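Local coordinates for crustacyanin (PDB 1I4U), which binds the carotenoid astaxanthin, the pigment that gives the lobster carapace its blue colour, as one of the subunit types that assemble into alpha-crustacyanin, at residues 64-69 against 78-83; 32-37 against 51-56. One frame throughout, in Å; residues are numbered along the deposited sequence.

Contact 1: residues 64-69 against 78-83; sequences VIESTG and KRNGKL. Unlike the reference sequence in segment 64-69: Glu66 (reference Lys).
Ile65 and Gly81 make a hydrogen-bonded antiparallel pair between adjacent strands of the lipocalin beta-barrel: Ile65 N gives to Gly81 O at 2.9 Å, and Gly81 N returns a nearly straight bond to Ile65 O (N-H...O 176°). Ser67 and Arg79 repeat the exchange two residues on. The Ile65 side chain lies over the glycine. Ile65 CB stands 3.6 Å from Gly81 O, and CG1 stays close to the same carbonyl group. Because CG1 is anti to the carbonyl carbon (chi1 -50°) and the chain then extends, Ile65 CD1 reaches 3.9 Å from Lys82 C and comes 4.2 Å from Leu83 CB. The CG2 branch, anti to the backbone N, turns to Tyr56 of neighbouring strand 52-58. An alanine here would keep the CB contact but would probably cost Leu83 its contact with CD1 and open a gap beside the backbone of Gly81 and Lys82. On the face that also carries Asn80, Glu66 OE1 and Lys78 NZ form a long salt bridge at 3.8 Å, but the stronger partner of Lys78 NZ is the C-terminal carboxylate of Leu181. Asn80 ND2 bonds to Glu98, while a water donates both to Asn80 OD1, at 2.7 Å, and to Ile65 O, at 2.9 Å.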
ATOM      1  N   VAL A  64      -5.327  -9.989  14.155  1.00 12.88           N
ATOM      2  CA  VAL A  64      -6.578  -9.568  13.613  1.00 13.70           C
ATOM      3  C   VAL A  64      -7.012  -8.297  14.329  1.00 12.29           C
ATOM      4  O   VAL A  64      -6.908  -8.187  15.554  1.00 15.56           O
ATOM      5  CB  VAL A  64      -7.646 -10.666  13.820  1.00 18.06           C
ATOM      6  CG1 VAL A  64      -9.016 -10.213  13.401  1.00 24.21           C
ATOM      7  CG2 VAL A  64      -7.136 -11.908  13.056  1.00 24.30           C
ATOM      8  N   ILE A  65      -7.435  -7.299  13.584  1.00 12.89           N
ATOM      9  CA  ILE A  65      -7.653  -5.964  14.111  1.00 12.08           C
ATOM     10  C   ILE A  65      -9.086  -5.567  13.850  1.00 11.83           C
ATOM     11  O   ILE A  65      -9.550  -5.721  12.729  1.00 12.94           O
ATOM     12  CB  ILE A  65      -6.748  -4.873  13.496  1.00 13.64           C
ATOM     13  CG1 ILE A  65      -5.296  -5.270  13.498  1.00 15.24           C
ATOM     14  CG2 ILE A  65      -6.960  -3.553  14.219  1.00 17.00           C
ATOM     15  CD1 ILE A  65      -4.394  -4.393  12.682  1.00 16.96           C
ATOM     16  N   GLU A  66      -9.743  -5.014  14.868  1.00 10.94           N
ATOM     17  CA  GLU A  66     -10.980  -4.283  14.684  1.00 11.05           C
ATOM     18  C   GLU A  66     -10.671  -2.836  15.097  1.00 11.27           C
ATOM     19  O   GLU A  66     -10.370  -2.557  16.250  1.00 11.71           O
ATOM     20  CB  GLU A  66     -12.139  -4.866  15.504  1.00 13.72           C
ATOM     21  CG  GLU A  66     -12.478  -6.289  15.092  1.00 17.46           C
ATOM     22  CD  GLU A  66     -13.624  -6.875  15.849  1.00 28.17           C
ATOM     23  OE1 GLU A  66     -14.529  -7.326  15.152  1.00 60.83           O
ATOM     24  OE2 GLU A  66     -13.443  -6.806  17.055  1.00 39.64           O
ATOM     25  N   SER A  67     -10.720  -1.924  14.122  1.00 10.20           N
ATOM     26  CA  SER A  67     -10.486  -0.527  14.333  1.00  9.91           C
ATOM     27  C   SER A  67     -11.820   0.205  14.238  1.00  9.41           C
ATOM     28  O   SER A  67     -12.550   0.043  13.269  1.00 11.48           O
ATOM     29  CB  SER A  67      -9.511   0.049  13.307  1.00 10.47           C
ATOM     30  OG  SER A  67      -8.210  -0.457  13.490  1.00 11.51           O
ATOM     31  N   THR A  68     -12.162   0.988  15.270  1.00  9.64           N
ATOM     32  CA  THR A  68     -13.461   1.619  15.330  1.00  9.64           C
ATOM     33  C   THR A  68     -13.288   3.077  15.755  1.00  9.58           C
ATOM     34  O   THR A  68     -12.284   3.510  16.309  1.00  9.67           O
ATOM     35  CB  THR A  68     -14.408   0.900  16.330  1.00  9.82           C
ATOM     36  OG1 THR A  68     -13.835   1.006  17.638  1.00 10.31           O
ATOM     37  CG2 THR A  68     -14.641  -0.541  15.918  1.00 10.54           C
ATOM     38  N   GLY A  69     -14.355   3.835  15.517  1.00 10.07           N
ATOM     39  CA  GLY A  69     -14.404   5.241  15.950  1.00  9.52           C
ATOM     40  C   GLY A  69     -15.448   5.964  15.091  1.00  9.72           C
ATOM     41  O   GLY A  69     -16.374   5.310  14.588  1.00 11.79           O
ATOM     42  N   LYS A  78     -16.435   0.777  11.614  1.00 12.51           N
ATOM     43  CA  LYS A  78     -15.551  -0.322  11.939  1.00 12.11           C
ATOM     44  C   LYS A  78     -14.785  -0.722  10.683  1.00 12.81           C
ATOM     45  O   LYS A  78     -15.437  -0.881   9.641  1.00 15.08           O
ATOM     46  CB  LYS A  78     -16.260  -1.562  12.474  1.00 15.13           C
ATOM     47  CG  LYS A  78     -15.416  -2.787  12.780  1.00 17.73           C
ATOM     48  CD  LYS A  78     -16.224  -3.896  13.407  1.00 27.89           C
ATOM     49  CE  LYS A  78     -16.433  -4.990  12.401  1.00 37.25           C
ATOM     50  NZ  LYS A  78     -17.370  -6.038  12.911  1.00 47.32           N
ATOM     51  N   ARG A  79     -13.490  -0.879  10.851  1.00 12.10           N
ATOM     52  CA  ARG A  79     -12.611  -1.355   9.810  1.00 13.73           C
ATOM     53  C   ARG A  79     -11.909  -2.608  10.276  1.00 13.30           C
ATOM     54  O   ARG A  79     -11.372  -2.645  11.354  1.00 15.80           O
ATOM     55  CB  ARG A  79     -11.551  -0.315   9.477  1.00 14.84           C
ATOM     56  CG  ARG A  79     -12.222   0.937   8.960  1.00 16.47           C
ATOM     57  CD  ARG A  79     -11.154   1.910   8.552  1.00 20.83           C
ATOM     58  NE  ARG A  79     -10.615   1.403   7.252  1.00 20.78           N
ATOM     59  CZ  ARG A  79      -9.435   1.921   6.840  1.00 23.19           C
ATOM     60  NH1 ARG A  79      -8.748   2.850   7.519  1.00 23.64           N
ATOM     61  NH2 ARG A  79      -8.929   1.501   5.701  1.00 27.38           N
ATOM     62  N   ASN A  80     -11.908  -3.645   9.427  1.00 14.37           N
ATOM     63  CA  ASN A  80     -11.193  -4.906   9.672  1.00 12.17           C
ATOM     64  C   ASN A  80      -9.781  -4.857   9.097  1.00 12.33           C
ATOM     65  O   ASN A  80      -9.619  -4.525   7.919  1.00 13.89           O
ATOM     66  CB  ASN A  80     -11.931  -6.072   9.039  1.00 14.61           C
ATOM     67  CG  ASN A  80     -13.305  -6.295   9.645  1.00 15.98           C
ATOM     68  OD1 ASN A  80     -13.405  -6.486  10.857  1.00 17.51           O
ATOM     69  ND2 ASN A  80     -14.351  -6.277   8.847  1.00 20.72           N
ATOM     70  N   GLY A  81      -8.827  -5.134   9.968  1.00 12.08           N
ATOM     71  CA  GLY A  81      -7.429  -5.092   9.605  1.00 11.40           C
ATOM     72  C   GLY A  81      -6.702  -6.332  10.015  1.00 11.15           C
ATOM     73  O   GLY A  81      -7.212  -7.205  10.738  1.00 11.89           O
ATOM     74  N   LYS A  82      -5.456  -6.459   9.527  1.00 11.71           N
ATOM     75  CA  LYS A  82      -4.528  -7.502   9.904  1.00 11.75           C
ATOM     76  C   LYS A  82      -3.131  -6.920  10.024  1.00 11.35           C
ATOM     77  O   LYS A  82      -2.806  -5.971   9.319  1.00 12.59           O
ATOM     78  CB  LYS A  82      -4.453  -8.630   8.864  1.00 13.30           C
ATOM     79  CG  LYS A  82      -5.694  -9.465   8.723  1.00 15.62           C
ATOM     80  CD  LYS A  82      -5.560 -10.404   7.535  1.00 19.47           C
ATOM     81  CE  LYS A  82      -6.786 -11.274   7.449  1.00 24.94           C
ATOM     82  NZ  LYS A  82      -6.575 -12.519   8.194  1.00 42.01           N
ATOM     83  N   LEU A  83      -2.336  -7.518  10.911  1.00 12.12           N
ATOM     84  CA  LEU A  83      -0.922  -7.172  10.993  1.00 11.87           C
ATOM     85  C   LEU A  83      -0.167  -8.493  10.897  1.00 13.56           C
ATOM     86  O   LEU A  83      -0.391  -9.370  11.708  1.00 18.15           O
ATOM     87  CB  LEU A  83      -0.725  -6.378  12.253  1.00 17.04           C
ATOM     88  CG  LEU A  83       0.550  -5.678  12.578  1.00 21.88           C
ATOM     89  CD1 LEU A  83       0.791  -4.519  11.644  1.00 19.31           C
ATOM     90  CD2 LEU A  83       0.515  -5.149  13.998  1.00 20.20           C
TER
HETATM   91  O   HOH W   1     -11.436  -7.795  12.059  1.00 19.24           O

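Contact 2: residues 32-37 against 51-56; sequences AGVWYQ and CVRNEY
Trp35 and Asn54 exchange two backbone hydrogen bonds, N to O in each direction and both 2.8 Å long, at the middle of this antiparallel pairing. Gly33 and Tyr56 do the same on one flank, and on the other Gln37 N gives to Val52 O at 3.0 Å. The non-hydrogen-bonded pairs between them put Val34, Tyr36, Arg53 and Glu55 on one face, where Arg53 organises the polar chemistry. Its chain runs extended from CG to NE, with CG anti to the backbone N (chi1 -179°), which carries the guanidinium across Val34. There Arg53 NH1 bonds to Glu55 OE1 at 2.9 Å, within the guanidinium plane but on the anti side of the carboxylate. At another edge, Arg53 NE gives to a water at 2.8 Å that is also hydrogen-bonded to Tyr36 OH, 2.7 Å away. Two in-plane partners should thus fix the rotation of the group, and Val34 covers one of its faces, Val34 CG2 lying 3.7 Å from Arg53 NH2. The Tyr36 ring runs beside the arginine chain, its plane almost perpendicular to the guanidinium.

On the face bearing Trp35, Asn54 and Tyr56 the two aromatic rings meet. The indole directs its CD1 edge at the face of Tyr56 in a T-shaped stack: the five-membered ring and the tyrosine ring have centroids 5.6 Å apart and planes 60° apart. Farther along, Val52 CG1 packs on Gln37 CB at 3.7 Å. Outside the pair, Trp35 NE1 bonds to Tyr31 O, and Arg138 makes a cation-pi contact with the indole while its guanidinium also bonds to Ala32 O and Val34 O. Gly33, Val34 and Trp35 form the Gly-X-Trp signature of the first barrel strand in lipocalins, and the tryptophan-arginine packing is characteristic of that fold.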
ATOM      1  N   ALA A  32      -1.015  -7.346  22.032  1.00 15.72           N
ATOM      2  CA  ALA A  32      -2.451  -7.517  21.720  1.00 15.27           C
ATOM      3  C   ALA A  32      -3.296  -6.691  22.700  1.00 12.97           C
ATOM      4  O   ALA A  32      -2.803  -6.049  23.610  1.00 14.76           O
ATOM      5  CB  ALA A  32      -2.826  -8.959  21.713  1.00 18.63           C
ATOM      6  N   GLY A  33      -4.595  -6.691  22.459  1.00 13.92           N
ATOM      7  CA  GLY A  33      -5.532  -5.951  23.269  1.00 12.92           C
ATOM      8  C   GLY A  33      -5.865  -4.621  22.579  1.00 12.06           C
ATOM      9  O   GLY A  33      -5.743  -4.440  21.349  1.00 12.85           O
ATOM     10  N   VAL A  34      -6.292  -3.678  23.408  1.00 12.27           N
ATOM     11  CA  VAL A  34      -6.849  -2.414  22.914  1.00 11.41           C
ATOM     12  C   VAL A  34      -5.824  -1.312  22.993  1.00 10.52           C
ATOM     13  O   VAL A  34      -5.215  -1.093  24.043  1.00 12.15           O
ATOM     14  CB  VAL A  34      -8.123  -2.068  23.710  1.00 12.60           C
ATOM     15  CG1 VAL A  34      -8.677  -0.712  23.257  1.00 13.29           C
ATOM     16  CG2 VAL A  34      -9.155  -3.167  23.526  1.00 15.39           C
ATOM     17  N   TRP A  35      -5.646  -0.628  21.869  1.00 11.14           N
ATOM     18  CA  TRP A  35      -4.802   0.559  21.777  1.00 10.63           C
ATOM     19  C   TRP A  35      -5.607   1.737  21.212  1.00 11.55           C
ATOM     20  O   TRP A  35      -6.292   1.576  20.196  1.00 14.85           O
ATOM     21  CB  TRP A  35      -3.654   0.325  20.828  1.00 11.13           C
ATOM     22  CG  TRP A  35      -2.532  -0.573  21.246  1.00 11.54           C
ATOM     23  CD1 TRP A  35      -2.369  -1.866  20.844  1.00 12.82           C
ATOM     24  CD2 TRP A  35      -1.439  -0.272  22.091  1.00 11.30           C
ATOM     25  NE1 TRP A  35      -1.221  -2.384  21.404  1.00 14.47           N
ATOM     26  CE2 TRP A  35      -0.629  -1.426  22.180  1.00 12.55           C
ATOM     27  CE3 TRP A  35      -1.076   0.880  22.793  1.00 11.45           C
ATOM     28  CZ2 TRP A  35       0.552  -1.489  22.943  1.00 12.85           C
ATOM     29  CZ3 TRP A  35       0.069   0.846  23.541  1.00 11.52           C
ATOM     30  CH2 TRP A  35       0.855  -0.325  23.614  1.00 13.22           C
ATOM     31  N   TYR A  36      -5.516   2.881  21.820  1.00 10.13           N
ATOM     32  CA  TYR A  36      -6.161   4.087  21.343  1.00 10.28           C
ATOM     33  C   TYR A  36      -5.150   4.924  20.580  1.00 11.38           C
ATOM     34  O   TYR A  36      -3.990   5.032  20.952  1.00 14.21           O
ATOM     35  CB  TYR A  36      -6.683   4.906  22.538  1.00 10.96           C
ATOM     36  CG  TYR A  36      -7.686   4.138  23.373  1.00 10.92           C
ATOM     37  CD1 TYR A  36      -7.280   3.328  24.410  1.00 11.84           C
ATOM     38  CD2 TYR A  36      -9.061   4.200  23.105  1.00 12.57           C
ATOM     39  CE1 TYR A  36      -8.192   2.615  25.176  1.00 13.14           C
ATOM     40  CE2 TYR A  36      -9.965   3.477  23.852  1.00 13.46           C
ATOM     41  CZ  TYR A  36      -9.528   2.674  24.898  1.00 14.20           C
ATOM     42  OH  TYR A  36     -10.420   1.972  25.642  1.00 19.32           O
ATOM     43  N   GLN A  37      -5.575   5.552  19.487  1.00 11.48           N
ATOM     44  CA  GLN A  37      -4.671   6.425  18.737  1.00 11.31           C
ATOM     45  C   GLN A  37      -4.652   7.776  19.408  1.00 11.98           C
ATOM     46  O   GLN A  37      -5.638   8.515  19.321  1.00 13.01           O
ATOM     47  CB  GLN A  37      -5.161   6.556  17.301  1.00 11.04           C
ATOM     48  CG  GLN A  37      -4.245   7.446  16.423  1.00 11.67           C
ATOM     49  CD  GLN A  37      -4.910   7.564  15.076  1.00 11.01           C
ATOM     50  OE1 GLN A  37      -4.841   6.753  14.149  1.00 13.09           O
ATOM     51  NE2 GLN A  37      -5.723   8.514  14.756  1.00 13.27           N
ATOM     52  N   CYS A  51     -11.992   9.109  18.111  1.00 10.24           N
ATOM     53  CA  CYS A  51     -12.275   8.012  19.042  1.00 10.18           C
ATOM     54  C   CYS A  51     -11.648   6.716  18.578  1.00  9.63           C
ATOM     55  O   CYS A  51     -12.152   5.637  18.858  1.00 10.15           O
ATOM     56  CB  CYS A  51     -13.795   7.842  19.248  1.00 10.26           C
ATOM     57  SG  CYS A  51     -14.581   9.346  19.876  1.00 10.97           S
ATOM     58  N   VAL A  52     -10.528   6.826  17.876  1.00  9.88           N
ATOM     59  CA  VAL A  52      -9.896   5.696  17.188  1.00  9.34           C
ATOM     60  C   VAL A  52      -9.405   4.666  18.186  1.00  9.11           C
ATOM     61  O   VAL A  52      -8.521   4.963  19.010  1.00 10.32           O
ATOM     62  CB  VAL A  52      -8.747   6.195  16.320  1.00 10.53           C
ATOM     63  CG1 VAL A  52      -8.078   5.021  15.640  1.00 11.41           C
ATOM     64  CG2 VAL A  52      -9.219   7.248  15.299  1.00 11.31           C
ATOM     65  N   ARG A  53      -9.989   3.483  18.115  1.00  9.77           N
ATOM     66  CA  ARG A  53      -9.815   2.401  19.051  1.00  9.62           C
ATOM     67  C   ARG A  53      -9.455   1.150  18.241  1.00  9.88           C
ATOM     68  O   ARG A  53     -10.245   0.711  17.431  1.00 10.26           O
ATOM     69  CB  ARG A  53     -11.089   2.163  19.829  1.00  9.84           C
ATOM     70  CG  ARG A  53     -11.083   1.077  20.859  1.00 10.50           C
ATOM     71  CD  ARG A  53     -12.480   0.825  21.423  1.00 11.57           C
ATOM     72  NE  ARG A  53     -12.556  -0.115  22.521  1.00 13.37           N
ATOM     73  CZ  ARG A  53     -12.591  -1.431  22.436  1.00 12.42           C
ATOM     74  NH1 ARG A  53     -12.542  -2.000  21.230  1.00 13.08           N
ATOM     75  NH2 ARG A  53     -12.671  -2.156  23.546  1.00 16.15           N
ATOM     76  N   ASN A  54      -8.269   0.625  18.478  1.00  9.25           N
ATOM     77  CA  ASN A  54      -7.739  -0.503  17.694  1.00  9.95           C
ATOM     78  C   ASN A  54      -7.615  -1.709  18.623  1.00 10.57           C
ATOM     79  O   ASN A  54      -6.838  -1.716  19.545  1.00 11.57           O
ATOM     80  CB  ASN A  54      -6.411  -0.155  17.064  1.00 10.88           C
ATOM     81  CG  ASN A  54      -6.423   1.103  16.240  1.00 11.76           C
ATOM     82  OD1 ASN A  54      -7.215   1.167  15.311  1.00 12.02           O
ATOM     83  ND2 ASN A  54      -5.606   2.106  16.599  1.00 14.40           N
ATOM     84  N   GLU A  55      -8.452  -2.712  18.336  1.00 11.58           N
ATOM     85  CA  GLU A  55      -8.510  -3.931  19.142  1.00 11.43           C
ATOM     86  C   GLU A  55      -7.766  -5.027  18.369  1.00 11.47           C
ATOM     87  O   GLU A  55      -8.154  -5.366  17.262  1.00 12.96           O
ATOM     88  CB  GLU A  55      -9.962  -4.308  19.452  1.00 13.98           C
ATOM     89  CG  GLU A  55     -10.056  -5.481  20.387  1.00 16.69           C
ATOM     90  CD  GLU A  55     -11.492  -5.727  20.807  1.00 26.99           C
ATOM     91  OE1 GLU A  55     -12.391  -4.889  20.656  1.00 21.59           O
ATOM     92  OE2 GLU A  55     -11.692  -6.855  21.252  1.00 42.80           O
ATOM     93  N   TYR A  56      -6.703  -5.526  18.962  1.00 12.01           N
ATOM     94  CA  TYR A  56      -5.849  -6.514  18.354  1.00 12.52           C
ATOM     95  C   TYR A  56      -5.983  -7.891  19.026  1.00 13.89           C
ATOM     96  O   TYR A  56      -5.907  -8.001  20.262  1.00 16.90           O
ATOM     97  CB  TYR A  56      -4.393  -6.096  18.512  1.00 13.09           C
ATOM     98  CG  TYR A  56      -3.973  -4.900  17.690  1.00 15.13           C
ATOM     99  CD1 TYR A  56      -4.779  -4.057  16.951  1.00 26.83           C
ATOM    100  CD2 TYR A  56      -2.644  -4.607  17.593  1.00 29.54           C
ATOM    101  CE1 TYR A  56      -4.401  -2.997  16.206  1.00 26.82           C
ATOM    102  CE2 TYR A  56      -2.279  -3.525  16.832  1.00 30.18           C
ATOM    103  CZ  TYR A  56      -3.080  -2.706  16.159  1.00 22.63           C
ATOM    104  OH  TYR A  56      -2.564  -1.681  15.406  1.00 21.94           O
TER
HETATM  105  O   HOH W   2     -12.838   0.906  25.109  1.00 14.49           O

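How the contacts relate
Contacts 2 and 1 are successive strand pairings of one antiparallel barrel, and strands 52-58 and 63-68 join them as neighbours. Between the two, Glu55 N probably bonds to Glu66 O at 2.8 Å, and Ser67 OG probably bonds to Asn54 OD1 at 2.6 Å. Both contacts are partly buried: Ile65, Ser67, Trp35, Asn54 and Tyr56 are buried on one face of the sheet, while the partly exposed Glu66, Lys78 and Glu55 lie on the other. Contact 2 brings in aromatic rings and an arginine held by a carboxylate and a water. Contact 1 relies on aliphatic packing over a glycine and a looser charge pair, and its Lys82 packs on Phe88 of the second subunit, whereas contact 2 touches no other chain.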